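Local coordinates for protein HTH-type transcriptional regulator YgaV (Escherichia coli K12, PDB 3CUO) that regulates large-scale gene expression in response to sulfide as a DNA-binding transcription factor of the ArsR family, acting as both repressor and activator, at residues Pro24-Ile29 and Ser56-Arg61. Sequence-based numbering, arbitrary orientation.
Sequences PKRLLI and SQHLAR
Arg-26 reaches across to His-58 and gives its NE-H to the imidazole nitrogen ND1, with NE and ND1 3.0 Å apart and an N-H...N angle of 173°. The acceptor lies almost in the guanidinium plane and the donor almost in the ring plane, although the two planes stand 89° to each other. Because ND1 accepts, the ring is probably neutral, with its N-H on NE2. The Arg-26 chain makes the span by leaving the helix with CG anti to the carbonyl carbon (chi1 -65°) and then running extended to NE; its CG passes 3.5 Å from His-58 ND1. Beyond the bond, Arg-26 NH2 comes 3.2 Å from Arg-61 NH1, each at the edge of the other guanidinium and near its plane: two donors of like charge that cannot bond each other and probably cost some energy. Arg-26 NH1 is hydrogen-bonded to the carbonyl oxygen of Ala-20. A methionine in place of Arg-26 would probably leave His-58 ND1 without its donor and the ring less firmly fixed in rotation. One helical turn on from Arg-26, the contact becomes apolar: Ile-29 CG2 lies 4.0 Å from Leu-59 CD2, and Ile-29 CD1 meets His-58 CB at 4.2 Å. The axes of the two short helical segments cross steeply and come no closer than 10.8 Å. His-23 packs edge-to-face with the His-58 ring; Ile-29 also touches Thr-48, and Leu-59 touches Leu-44, both of helix 41-48. The contact joins helix 24-33 to helix 52-64, probably the recognition helix of an ArsR-type winged helix-turn-helix, which leads on to antiparallel strands 68-72 and 77-81.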
ATOM      1  N   PRO A  24       5.032   4.546   8.398  1.00 42.61           N
ATOM      2  CA  PRO A  24       4.447   5.857   8.535  1.00 42.81           C
ATOM      3  C   PRO A  24       5.382   7.027   8.175  1.00 41.27           C
ATOM      4  O   PRO A  24       4.946   8.021   7.612  1.00 41.70           O
ATOM      5  CB  PRO A  24       4.059   5.919  10.053  1.00 43.96           C
ATOM      6  CG  PRO A  24       4.714   4.724  10.666  1.00 42.44           C
ATOM      7  CD  PRO A  24       4.954   3.749   9.656  1.00 41.54           C
ATOM      8  N   LYS A  25       6.636   6.926   8.552  1.00 41.62           N
ATOM      9  CA  LYS A  25       7.595   7.988   8.317  1.00 41.23           C
ATOM     10  C   LYS A  25       7.955   8.058   6.820  1.00 40.76           C
ATOM     11  O   LYS A  25       8.184   9.139   6.299  1.00 40.51           O
ATOM     12  CB  LYS A  25       8.840   7.760   9.177  1.00 43.51           C
ATOM     13  CG  LYS A  25       8.586   7.720  10.685  1.00 44.54           C
ATOM     14  CD  LYS A  25       7.991   9.012  11.171  1.00 47.06           C
ATOM     15  CE  LYS A  25       7.775   9.028  12.723  1.00 50.00           C
ATOM     16  NZ  LYS A  25       7.127   7.763  13.113  1.00 56.32           N
ATOM     17  N   ARG A  26       7.964   6.909   6.143  1.00 40.61           N
ATOM     18  CA  ARG A  26       8.080   6.893   4.691  1.00 40.05           C
ATOM     19  C   ARG A  26       6.886   7.591   4.026  1.00 37.99           C
ATOM     20  O   ARG A  26       7.060   8.303   3.094  1.00 36.39           O
ATOM     21  CB  ARG A  26       8.229   5.488   4.178  1.00 41.12           C
ATOM     22  CG  ARG A  26       9.463   4.809   4.595  1.00 40.99           C
ATOM     23  CD  ARG A  26       9.674   3.589   3.744  1.00 42.10           C
ATOM     24  NE  ARG A  26      10.919   2.963   4.127  1.00 42.10           N
ATOM     25  CZ  ARG A  26      11.428   1.879   3.559  1.00 43.54           C
ATOM     26  NH1 ARG A  26      10.849   1.308   2.554  1.00 43.98           N
ATOM     27  NH2 ARG A  26      12.561   1.380   3.996  1.00 44.46           N
ATOM     28  N   LEU A  27       5.681   7.459   4.557  1.00 38.06           N
ATOM     29  CA  LEU A  27       4.557   8.205   4.009  1.00 38.65           C
ATOM     30  C   LEU A  27       4.696   9.683   4.205  1.00 39.30           C
ATOM     31  O   LEU A  27       4.365  10.441   3.304  1.00 42.80           O
ATOM     32  CB  LEU A  27       3.176   7.775   4.606  1.00 37.73           C
ATOM     33  CG  LEU A  27       2.670   6.422   4.166  1.00 39.37           C
ATOM     34  CD1 LEU A  27       1.335   6.177   4.892  1.00 38.21           C
ATOM     35  CD2 LEU A  27       2.518   6.225   2.600  1.00 37.72           C
ATOM     36  N   LEU A  28       5.137  10.112   5.371  1.00 39.50           N
ATOM     37  CA  LEU A  28       5.374  11.570   5.601  1.00 39.65           C
ATOM     38  C   LEU A  28       6.410  12.099   4.658  1.00 38.89           C
ATOM     39  O   LEU A  28       6.266  13.176   4.069  1.00 41.63           O
ATOM     40  CB  LEU A  28       5.838  11.805   7.046  1.00 41.23           C
ATOM     41  CG  LEU A  28       4.941  11.328   8.166  1.00 43.34           C
ATOM     42  CD1 LEU A  28       5.451  11.729   9.534  1.00 45.98           C
ATOM     43  CD2 LEU A  28       3.551  11.915   7.895  1.00 45.40           C
ATOM     44  N   ILE A  29       7.449  11.311   4.443  1.00 38.94           N
ATOM     45  CA  ILE A  29       8.534  11.679   3.467  1.00 38.71           C
ATOM     46  C   ILE A  29       7.966  11.901   2.083  1.00 39.18           C
ATOM     47  O   ILE A  29       8.238  12.955   1.413  1.00 41.07           O
ATOM     48  CB  ILE A  29       9.633  10.621   3.417  1.00 38.36           C
ATOM     49  CG1 ILE A  29      10.557  10.680   4.618  1.00 38.19           C
ATOM     50  CG2 ILE A  29      10.548  10.721   2.102  1.00 35.61           C
ATOM     51  CD1 ILE A  29      11.490   9.393   4.710  1.00 39.99           C
ATOM     52  N   SER A  56      18.129   8.891   6.076  1.00 42.81           N
ATOM     53  CA  SER A  56      18.909   8.582   4.884  1.00 43.45           C
ATOM     54  C   SER A  56      18.811   7.116   4.483  1.00 42.88           C
ATOM     55  O   SER A  56      18.810   6.791   3.281  1.00 41.65           O
ATOM     56  CB  SER A  56      20.379   9.050   5.069  1.00 44.26           C
ATOM     57  OG  SER A  56      20.446  10.476   5.014  1.00 45.79           O
ATOM     58  N   GLN A  57      18.676   6.220   5.466  1.00 42.39           N
ATOM     59  CA  GLN A  57      18.469   4.791   5.155  1.00 43.08           C
ATOM     60  C   GLN A  57      17.138   4.552   4.530  1.00 41.22           C
ATOM     61  O   GLN A  57      17.082   3.807   3.608  1.00 40.87           O
ATOM     62  CB  GLN A  57      18.567   3.847   6.389  1.00 43.36           C
ATOM     63  CG  GLN A  57      19.938   3.227   6.560  1.00 45.29           C
ATOM     64  CD  GLN A  57      20.214   2.834   7.984  1.00 47.44           C
ATOM     65  OE1 GLN A  57      21.381   2.846   8.460  1.00 55.51           O
ATOM     66  NE2 GLN A  57      19.149   2.531   8.707  1.00 46.68           N
ATOM     67  N   HIS A  58      16.067   5.133   5.062  1.00 39.75           N
ATOM     68  CA  HIS A  58      14.743   5.041   4.430  1.00 39.86           C
ATOM     69  C   HIS A  58      14.857   5.582   2.979  1.00 38.27           C
ATOM     70  O   HIS A  58      14.438   4.946   2.040  1.00 39.92           O
ATOM     71  CB  HIS A  58      13.652   5.827   5.194  1.00 40.15           C
ATOM     72  CG  HIS A  58      13.166   5.170   6.477  1.00 41.49           C
ATOM     73  ND1 HIS A  58      12.295   4.099   6.502  1.00 45.79           N
ATOM     74  CD2 HIS A  58      13.366   5.503   7.769  1.00 41.81           C
ATOM     75  CE1 HIS A  58      12.004   3.777   7.751  1.00 42.41           C
ATOM     76  NE2 HIS A  58      12.646   4.615   8.542  1.00 39.74           N
ATOM     77  N   LEU A  59      15.431   6.749   2.806  1.00 38.10           N
ATOM     78  CA  LEU A  59      15.599   7.312   1.446  1.00 38.92           C
ATOM     79  C   LEU A  59      16.326   6.403   0.445  1.00 38.41           C
ATOM     80  O   LEU A  59      15.884   6.286  -0.698  1.00 39.79           O
ATOM     81  CB  LEU A  59      16.346   8.635   1.522  1.00 37.12           C
ATOM     82  CG  LEU A  59      15.459   9.697   2.159  1.00 35.83           C
ATOM     83  CD1 LEU A  59      16.313  10.824   2.737  1.00 31.44           C
ATOM     84  CD2 LEU A  59      14.370  10.188   1.184  1.00 39.48           C
ATOM     85  N   ALA A  60      17.448   5.814   0.874  1.00 39.36           N
ATOM     86  CA  ALA A  60      18.259   4.900   0.045  1.00 40.85           C
ATOM     87  C   ALA A  60      17.482   3.691  -0.332  1.00 40.70           C
ATOM     88  O   ALA A  60      17.448   3.279  -1.504  1.00 39.39           O
ATOM     89  CB  ALA A  60      19.605   4.499   0.768  1.00 40.73           C
ATOM     90  N   ARG A  61      16.734   3.156   0.640  1.00 40.79           N
ATOM     91  CA  ARG A  61      15.896   2.023   0.348  1.00 41.35           C
ATOM     92  C   ARG A  61      14.738   2.379  -0.594  1.00 39.80           C
ATOM     93  O   ARG A  61      14.463   1.621  -1.491  1.00 39.88           O
ATOM     94  CB  ARG A  61      15.360   1.357   1.653  1.00 42.40           C
ATOM     95  CG  ARG A  61      16.462   1.081   2.734  1.00 45.44           C
ATOM     96  CD  ARG A  61      15.868   0.260   3.880  1.00 50.05           C
ATOM     97  NE  ARG A  61      16.538   0.331   5.203  1.00 56.39           N
ATOM     98  CZ  ARG A  61      15.979   0.811   6.340  1.00 58.58           C
ATOM     99  NH1 ARG A  61      14.756   1.348   6.381  1.00 54.73           N
ATOM    100  NH2 ARG A  61      16.696   0.803   7.468  1.00 61.14           N
TER